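Rhodopsin (Todarodes pacificus, PDB 2Z73) detects low levels of light for vision, using isomerization of its 11-cis retinal to activate G-proteins that signal through phospholipase C. Local coordinates at residues 260-265 with 313-318; 318-323 with 345-350; 56-61 with 323-328. All blocks are in the same frame, centred on the assembly; numbering follows the deposited sequence.

Contact 1 (260-265 with 313-318); sequences AKISIV and MIYSVS. With PLM (palmitic acid), chain F.
I262 carries most of this contact, reaching from one helix to two residues of the other through different branches. Its CG2, anti to the backbone N, goes to the edge of the Y315 ring, CG2 to CD2 4.1 Å, with the two side chains about at right angles. Farther toward the extracellular side, V265 CG1 meets I314 CG2 at 4.2 Å, and that completes the apolar part. The other branch of I262 lies against polar atoms: CG1 is 3.8 Å from S318 OG, and CD1 is equally close to S318 O.

The hydroxyl of S318 is already engaged within its own segment, donating to I314 O at 3.0 Å from 45° above the carbonyl plane; V317 N reaches the same oxygen from the opposite face. With an alanine here, I314 O would lose its hydroxyl donor, and the packing beside I262 CG1 would probably be left with a gap. S316 OG lies between M313 O and O2 of a palmitic acid molecule, 2.6 Å from the latter.

Y315 is the tyrosine of the NPxxY motif of class A receptors. The segments run nearly antiparallel (150°), their axes 10.6 Å apart. Helix 70-87 packs on Y315 through I73 and L76, while S263 faces helix 104-138 at I129 and at R133, the arginine of the DRY motif, and touches Y220 of helix 195-224.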
# COMPACT_ATOMS: atom_id res chain seq x y z
N ALA A 260 1.44 15.53 1.71
CA ALA A 260 2.53 14.85 2.40
C ALA A 260 1.94 14.15 3.60
O ALA A 260 2.27 13.00 3.90
CB ALA A 260 3.57 15.86 2.83
N LYS A 261 1.06 14.86 4.31
CA LYS A 261 0.40 14.29 5.47
C LYS A 261 -0.31 13.02 5.02
O LYS A 261 -0.08 11.95 5.57
CB LYS A 261 -0.60 15.29 6.04
CG LYS A 261 0.01 16.34 6.94
CD LYS A 261 -1.02 17.40 7.31
CE LYS A 261 -0.54 18.29 8.45
NZ LYS A 261 0.78 18.92 8.17
N ILE A 262 -1.16 13.13 4.00
CA ILE A 262 -1.88 11.97 3.47
C ILE A 262 -0.93 10.79 3.29
O ILE A 262 -1.20 9.68 3.78
CB ILE A 262 -2.52 12.28 2.10
CG1 ILE A 262 -3.48 13.46 2.23
CG2 ILE A 262 -3.27 11.06 1.59
CD1 ILE A 262 -4.06 13.91 0.91
N SER A 263 0.17 11.02 2.57
CA SER A 263 1.16 9.99 2.30
C SER A 263 1.54 9.22 3.54
O SER A 263 1.68 8.00 3.52
CB SER A 263 2.43 10.62 1.73
OG SER A 263 2.15 11.37 0.58
N ILE A 264 1.74 9.96 4.63
CA ILE A 264 2.11 9.37 5.90
C ILE A 264 1.01 8.51 6.47
O ILE A 264 1.28 7.43 7.01
CB ILE A 264 2.51 10.47 6.92
CG1 ILE A 264 4.01 10.74 6.80
CG2 ILE A 264 2.15 10.05 8.35
CD1 ILE A 264 4.51 11.89 7.67
N VAL A 265 -0.24 8.94 6.34
CA VAL A 265 -1.32 8.13 6.88
C VAL A 265 -1.44 6.78 6.16
O VAL A 265 -1.65 5.76 6.79
CB VAL A 265 -2.68 8.85 6.81
CG1 VAL A 265 -3.77 7.96 7.40
CG2 VAL A 265 -2.62 10.16 7.56
N MET A 313 -10.30 4.90 0.53
CA MET A 313 -11.16 5.50 1.53
C MET A 313 -10.44 6.65 2.24
O MET A 313 -11.05 7.67 2.56
CB MET A 313 -11.62 4.44 2.54
CG MET A 313 -12.27 3.23 1.87
SD MET A 313 -13.12 2.09 2.99
CE MET A 313 -11.77 1.00 3.49
N ILE A 314 -9.14 6.50 2.47
CA ILE A 314 -8.37 7.56 3.11
C ILE A 314 -8.42 8.81 2.22
O ILE A 314 -8.70 9.92 2.70
CB ILE A 314 -6.89 7.13 3.33
CG1 ILE A 314 -6.82 5.92 4.27
CG2 ILE A 314 -6.09 8.26 3.94
CD1 ILE A 314 -5.42 5.34 4.43
N TYR A 315 -8.17 8.61 0.93
CA TYR A 315 -8.19 9.69 -0.05
C TYR A 315 -9.54 10.41 -0.06
O TYR A 315 -9.60 11.63 -0.07
CB TYR A 315 -7.97 9.14 -1.46
CG TYR A 315 -6.64 8.47 -1.72
CD1 TYR A 315 -6.56 7.35 -2.54
CD2 TYR A 315 -5.45 9.00 -1.22
CE1 TYR A 315 -5.34 6.76 -2.87
CE2 TYR A 315 -4.22 8.42 -1.55
CZ TYR A 315 -4.18 7.31 -2.37
OH TYR A 315 -2.97 6.75 -2.70
N SER A 316 -10.61 9.63 -0.06
CA SER A 316 -11.96 10.18 -0.13
C SER A 316 -12.36 11.10 1.02
O SER A 316 -13.31 11.88 0.88
CB SER A 316 -12.99 9.06 -0.26
OG SER A 316 -13.15 8.36 0.95
N VAL A 317 -11.65 11.03 2.14
CA VAL A 317 -11.98 11.88 3.29
C VAL A 317 -10.96 12.98 3.55
O VAL A 317 -11.17 13.82 4.42
CB VAL A 317 -12.10 11.07 4.60
CG1 VAL A 317 -13.18 10.03 4.47
CG2 VAL A 317 -10.77 10.41 4.93
N SER A 318 -9.85 12.98 2.80
CA SER A 318 -8.81 13.99 3.02
C SER A 318 -8.18 14.57 1.78
O SER A 318 -7.39 15.50 1.86
CB SER A 318 -7.69 13.39 3.87
OG SER A 318 -7.03 12.38 3.13
C1 PLM F . -16.23 9.03 2.92
O2 PLM F . -15.25 9.31 2.25
C2 PLM F . -16.54 7.56 3.21
C3 PLM F . -16.69 6.68 1.96
C4 PLM F . -17.37 5.37 2.30
C5 PLM F . -16.43 4.21 2.17
C6 PLM F . -17.14 2.93 2.52
C7 PLM F . -16.56 2.35 3.79
C8 PLM F . -17.25 1.04 4.19
C9 PLM F . -16.30 0.13 4.95
CA PLM F . -16.91 -0.37 6.24
CB PLM F . -15.83 -0.83 7.19
CC PLM F . -16.38 -1.79 8.23
CD PLM F . -15.28 -2.24 9.17
CE PLM F . -15.64 -1.91 10.60
CF PLM F . -14.71 -0.87 11.20
CG PLM F . -15.08 -0.54 12.64

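Contact 2 (318-323 with 345-350); sequences SHPKFR and EDDKDA. With BOG (octyl beta-D-glucopyranoside), chain C.
K321 meets D347 because its chain is fully stretched: chi2, chi3 and chi4 are all close to 180°, carrying the ammonium out from a helix whose backbone stays well back. From the facing helix D347 sends its carboxylate inward, CG beside the backbone N (chi1 -75°). The two groups are not joined head-on. OD2 of D347 lies 3.2 Å from CE of K321, alongside the end of the chain, and its salt bridge to NZ is long at 3.7 Å. OD1 looks to the ring of P320, whose CG is 4.2 Å away.

P320 to R323 form the first turn of the amphipathic helix 8 that follows the seventh transmembrane helix in class A receptors. H319 is its N-cap: ND1 accepts from F322 N at 3.1 Å, the donor F322 N lying 30° out of the ring plane, while H319 O takes the N-H of R323.

A detergent molecule, octyl glucoside, lies at the end of the lysine. Its O3 accepts a weak hydrogen bond from K321 NZ and is 2.8 Å from D347 OD2. E351 adds a second, long and weak ion pair to K321, and H319 also packs against L259 and I262 of helix 246-286.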
# COMPACT_ATOMS: atom_id res chain seq x y z
N SER A 318 -9.85 12.98 2.80
CA SER A 318 -8.81 13.99 3.02
C SER A 318 -8.18 14.57 1.78
O SER A 318 -7.39 15.50 1.86
CB SER A 318 -7.69 13.39 3.87
OG SER A 318 -7.03 12.38 3.13
N HIS A 319 -8.51 14.03 0.61
CA HIS A 319 -7.92 14.55 -0.61
C HIS A 319 -8.90 15.46 -1.35
O HIS A 319 -9.84 14.98 -1.98
CB HIS A 319 -7.50 13.39 -1.51
CG HIS A 319 -6.52 13.77 -2.56
ND1 HIS A 319 -6.81 14.71 -3.53
CD2 HIS A 319 -5.25 13.38 -2.78
CE1 HIS A 319 -5.75 14.87 -4.31
NE2 HIS A 319 -4.79 14.08 -3.87
N PRO A 320 -8.68 16.79 -1.28
CA PRO A 320 -9.54 17.80 -1.92
C PRO A 320 -9.82 17.62 -3.41
O PRO A 320 -10.97 17.40 -3.79
CB PRO A 320 -8.81 19.11 -1.61
CG PRO A 320 -7.39 18.70 -1.55
CD PRO A 320 -7.46 17.41 -0.75
N LYS A 321 -8.80 17.71 -4.26
CA LYS A 321 -9.03 17.54 -5.69
C LYS A 321 -9.75 16.23 -5.97
O LYS A 321 -10.69 16.20 -6.76
CB LYS A 321 -7.72 17.59 -6.47
CG LYS A 321 -7.24 19.00 -6.78
CD LYS A 321 -5.93 19.00 -7.56
CE LYS A 321 -5.47 20.41 -7.85
NZ LYS A 321 -4.17 20.44 -8.59
N PHE A 322 -9.31 15.16 -5.32
CA PHE A 322 -9.91 13.85 -5.52
C PHE A 322 -11.36 13.86 -5.06
O PHE A 322 -12.24 13.31 -5.73
CB PHE A 322 -9.14 12.79 -4.75
CG PHE A 322 -9.70 11.40 -4.91
CD1 PHE A 322 -9.79 10.81 -6.16
CD2 PHE A 322 -10.12 10.68 -3.80
CE1 PHE A 322 -10.28 9.52 -6.30
CE2 PHE A 322 -10.62 9.40 -3.93
CZ PHE A 322 -10.70 8.81 -5.19
N ARG A 323 -11.61 14.48 -3.92
CA ARG A 323 -12.97 14.55 -3.39
C ARG A 323 -13.84 15.37 -4.33
O ARG A 323 -15.04 15.14 -4.45
CB ARG A 323 -12.96 15.19 -2.00
CG ARG A 323 -12.59 14.23 -0.88
CD ARG A 323 -12.33 14.97 0.42
NE ARG A 323 -13.46 15.82 0.83
CZ ARG A 323 -14.60 15.38 1.35
NH1 ARG A 323 -14.79 14.08 1.54
NH2 ARG A 323 -15.54 16.24 1.70
N GLU A 345 -9.85 25.71 -2.28
CA GLU A 345 -9.34 27.07 -2.26
C GLU A 345 -7.82 27.15 -2.32
O GLU A 345 -7.27 27.80 -3.22
CB GLU A 345 -9.84 27.80 -1.02
CG GLU A 345 -11.35 27.86 -0.93
CD GLU A 345 -11.83 28.52 0.35
OE1 GLU A 345 -11.44 28.05 1.44
OE2 GLU A 345 -12.59 29.50 0.26
N ASP A 346 -7.14 26.51 -1.38
CA ASP A 346 -5.68 26.54 -1.34
C ASP A 346 -5.03 26.14 -2.67
O ASP A 346 -3.92 26.57 -2.97
CB ASP A 346 -5.14 25.64 -0.22
CG ASP A 346 -5.20 26.31 1.15
OD1 ASP A 346 -6.31 26.57 1.65
OD2 ASP A 346 -4.12 26.58 1.72
N ASP A 347 -5.72 25.32 -3.45
CA ASP A 347 -5.18 24.91 -4.75
C ASP A 347 -5.41 26.02 -5.77
O ASP A 347 -4.62 26.19 -6.70
CB ASP A 347 -5.84 23.62 -5.24
CG ASP A 347 -5.35 22.39 -4.51
OD1 ASP A 347 -5.80 22.14 -3.38
OD2 ASP A 347 -4.48 21.69 -5.07
N LYS A 348 -6.49 26.77 -5.59
CA LYS A 348 -6.83 27.87 -6.48
C LYS A 348 -5.75 28.94 -6.45
O LYS A 348 -5.16 29.28 -7.48
CB LYS A 348 -8.17 28.47 -6.05
CG LYS A 348 -9.31 27.46 -5.99
CD LYS A 348 -10.59 28.08 -5.45
CE LYS A 348 -11.72 27.06 -5.41
NZ LYS A 348 -12.95 27.61 -4.77
N ASP A 349 -5.48 29.46 -5.26
CA ASP A 349 -4.47 30.50 -5.07
C ASP A 349 -3.08 30.02 -5.46
O ASP A 349 -2.32 30.75 -6.11
CB ASP A 349 -4.45 30.96 -3.61
CG ASP A 349 -5.75 31.61 -3.18
OD1 ASP A 349 -6.81 30.95 -3.26
OD2 ASP A 349 -5.72 32.79 -2.77
N ALA A 350 -2.75 28.80 -5.07
CA ALA A 350 -1.44 28.23 -5.37
C ALA A 350 -1.15 28.21 -6.86
O ALA A 350 0.01 28.26 -7.27
CB ALA A 350 -1.35 26.82 -4.80
C1 BOG C . 0.35 18.50 -7.04
O1 BOG C . 0.91 17.66 -6.12
C2 BOG C . -0.61 19.27 -6.17
O2 BOG C . -1.64 18.41 -5.54
C3 BOG C . -1.19 20.19 -7.15
O3 BOG C . -2.07 20.91 -6.36
C4 BOG C . -0.06 21.07 -7.80
O4 BOG C . -0.60 21.96 -8.73
C5 BOG C . 0.87 20.28 -8.63
O5 BOG C . 1.41 19.38 -7.67
C6 BOG C . 2.02 21.16 -9.27
O6 BOG C . 2.92 20.26 -10.12
C1' BOG C . 0.98 16.48 -6.88
C2' BOG C . 1.87 15.69 -6.07
C3' BOG C . 1.05 14.46 -5.83
C4' BOG C . 1.42 14.16 -4.49
C5' BOG C . 0.92 12.77 -4.30
C6' BOG C . 0.69 12.76 -2.89
C7' BOG C . 0.13 11.41 -2.70
C8' BOG C . -0.68 11.60 -1.54

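Contact 3 (56-61 with 323-328); sequences IYLFTK and REAISQ. With PLM (palmitic acid), chain E.
A325 and I326 both close on one residue, L58 near the cytoplasmic end of helix 31-61, and they come just past the start of the segment 323-328. R323, the first residue, points its CB away from the segment 56-61, and its guanidinium makes a salt bridge to E343 and hydrogen bonds to S316 O and C337 O, tying the helix to the chain on both sides of it.

Two residues on, about half a turn round the helix, A325 faces L58, and its methyl touches the branch point of that leucine, CB to CG 3.9 Å; with no more than a methyl there, the two backbones approach to 6.9 Å between the CA atoms of L58 and A325. At I326 the contact becomes tighter. Its CG1, set beside its own backbone N, takes CD2 of L58 at 3.6 Å, the two side chains about perpendicular. L58 also rests on F322 and T329, so it fits into the face of helix 320-329, while a palmitic acid chain lies beside I56 on the first helix.

The closest contacts between the segments are all between aliphatic carbons. Here the amphipathic helix 8 probably rests on the first transmembrane helix through apolar burial and fit, with the guanidinium of R323 serving partners outside the two segments.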
# COMPACT_ATOMS: atom_id res chain seq x y z
N ILE A 56 -7.98 4.90 -9.89
CA ILE A 56 -7.35 4.76 -11.19
C ILE A 56 -8.17 5.47 -12.28
O ILE A 56 -7.62 6.18 -13.12
CB ILE A 56 -7.19 3.30 -11.61
CG1 ILE A 56 -6.25 2.57 -10.65
CG2 ILE A 56 -6.67 3.23 -13.05
CD1 ILE A 56 -6.03 1.11 -11.00
N TYR A 57 -9.49 5.27 -12.26
CA TYR A 57 -10.37 5.89 -13.24
C TYR A 57 -10.30 7.40 -13.13
O TYR A 57 -9.92 8.08 -14.08
CB TYR A 57 -11.82 5.41 -13.04
CG TYR A 57 -12.84 6.04 -13.98
CD1 TYR A 57 -13.78 6.96 -13.50
CD2 TYR A 57 -12.86 5.73 -15.34
CE1 TYR A 57 -14.70 7.54 -14.35
CE2 TYR A 57 -13.78 6.31 -16.19
CZ TYR A 57 -14.70 7.21 -15.69
OH TYR A 57 -15.62 7.80 -16.53
N LEU A 58 -10.64 7.93 -11.95
CA LEU A 58 -10.62 9.37 -11.71
C LEU A 58 -9.25 10.03 -11.94
O LEU A 58 -9.16 11.07 -12.58
CB LEU A 58 -11.11 9.67 -10.30
CG LEU A 58 -12.54 10.20 -10.16
CD1 LEU A 58 -13.45 9.60 -11.22
CD2 LEU A 58 -13.07 9.90 -8.76
N PHE A 59 -8.18 9.43 -11.42
CA PHE A 59 -6.86 10.03 -11.59
C PHE A 59 -6.34 10.05 -13.03
O PHE A 59 -5.69 11.01 -13.43
CB PHE A 59 -5.82 9.38 -10.66
CG PHE A 59 -5.71 10.06 -9.31
CD1 PHE A 59 -6.65 9.82 -8.31
CD2 PHE A 59 -4.67 10.94 -9.05
CE1 PHE A 59 -6.56 10.47 -7.07
CE2 PHE A 59 -4.56 11.58 -7.81
CZ PHE A 59 -5.51 11.35 -6.82
N THR A 60 -6.62 9.01 -13.81
CA THR A 60 -6.16 9.02 -15.20
C THR A 60 -7.03 9.88 -16.10
O THR A 60 -6.59 10.29 -17.17
CB THR A 60 -6.13 7.60 -15.82
OG1 THR A 60 -7.36 6.93 -15.55
CG2 THR A 60 -4.97 6.79 -15.30
N LYS A 61 -8.25 10.19 -15.67
CA LYS A 61 -9.15 10.97 -16.51
C LYS A 61 -9.47 12.40 -16.10
O LYS A 61 -10.09 13.13 -16.88
CB LYS A 61 -10.44 10.18 -16.71
CG LYS A 61 -10.22 8.87 -17.45
CD LYS A 61 -9.55 9.12 -18.80
CE LYS A 61 -9.11 7.83 -19.46
NZ LYS A 61 -8.43 8.07 -20.77
N ARG A 323 -11.61 14.48 -3.92
CA ARG A 323 -12.97 14.55 -3.39
C ARG A 323 -13.84 15.37 -4.33
O ARG A 323 -15.04 15.14 -4.45
CB ARG A 323 -12.96 15.19 -2.00
CG ARG A 323 -12.59 14.23 -0.88
CD ARG A 323 -12.33 14.97 0.42
NE ARG A 323 -13.46 15.82 0.83
CZ ARG A 323 -14.60 15.38 1.35
NH1 ARG A 323 -14.79 14.08 1.54
NH2 ARG A 323 -15.54 16.24 1.70
N GLU A 324 -13.22 16.34 -4.99
CA GLU A 324 -13.93 17.20 -5.93
C GLU A 324 -14.46 16.28 -7.03
O GLU A 324 -15.66 16.13 -7.23
CB GLU A 324 -12.96 18.23 -6.51
CG GLU A 324 -13.56 19.54 -6.95
CD GLU A 324 -12.58 20.36 -7.78
OE1 GLU A 324 -12.84 21.56 -8.00
OE2 GLU A 324 -11.56 19.79 -8.21
N ALA A 325 -13.52 15.64 -7.72
CA ALA A 325 -13.84 14.72 -8.81
C ALA A 325 -14.94 13.73 -8.44
O ALA A 325 -15.86 13.49 -9.23
CB ALA A 325 -12.57 13.97 -9.23
N ILE A 326 -14.87 13.14 -7.26
CA ILE A 326 -15.89 12.18 -6.87
C ILE A 326 -17.26 12.85 -6.89
O ILE A 326 -18.20 12.34 -7.48
CB ILE A 326 -15.61 11.58 -5.45
CG1 ILE A 326 -14.31 10.78 -5.48
CG2 ILE A 326 -16.75 10.65 -5.04
CD1 ILE A 326 -14.03 10.05 -4.19
N SER A 327 -17.36 14.00 -6.24
CA SER A 327 -18.62 14.74 -6.17
C SER A 327 -19.19 15.00 -7.56
O SER A 327 -20.41 15.08 -7.74
CB SER A 327 -18.42 16.06 -5.44
OG SER A 327 -17.63 16.95 -6.20
N GLN A 328 -18.29 15.12 -8.53
CA GLN A 328 -18.65 15.39 -9.92
C GLN A 328 -18.92 14.14 -10.76
O GLN A 328 -19.46 14.25 -11.86
CB GLN A 328 -17.55 16.20 -10.61
CG GLN A 328 -17.46 17.66 -10.18
CD GLN A 328 -16.09 18.26 -10.43
OE1 GLN A 328 -15.97 19.45 -10.71
NE2 GLN A 328 -15.04 17.44 -10.31
C1 PLM E . -7.67 4.49 -20.58
O2 PLM E . -8.75 4.42 -21.14
C2 PLM E . -7.62 4.50 -19.05
C3 PLM E . -6.85 3.32 -18.44
C4 PLM E . -7.74 2.53 -17.49
C5 PLM E . -6.95 1.55 -16.68
C6 PLM E . -7.87 0.79 -15.76
C7 PLM E . -7.23 -0.52 -15.34
C8 PLM E . -8.15 -1.33 -14.41
C9 PLM E . -7.37 -2.40 -13.63
CA PLM E . -7.37 -3.74 -14.33
CB PLM E . -6.14 -4.54 -13.94
CC PLM E . -6.31 -6.01 -14.28
CD PLM E . -5.07 -6.79 -13.89
CE PLM E . -5.45 -8.06 -13.17
CF PLM E . -5.01 -9.31 -13.90
CG PLM E . -5.41 -10.57 -13.14

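In the fold
All three contacts lie toward the cytoplasmic end of the receptor, and two use helix 320-329: contact 3 packs its buried apolar face on helix 31-61, contact 2 joins its N-terminal turn to helix 345-351. Contact 1, nearest the chain's centre, joins helices 246-286 and 311-318 and is partly buried, mixing carbon packing with serine oxygens. Contact 2, farthest from the centre yet with P320 and D347 buried, is the charged one. S318 belongs to contacts 1 and 2, R323 to contacts 2 and 3, and a probable hydrogen bond from R323 NH1 to S316 O links the first with the others. F322 fills the joint, packing on Y315 of contact 1 and F59 of contact 3.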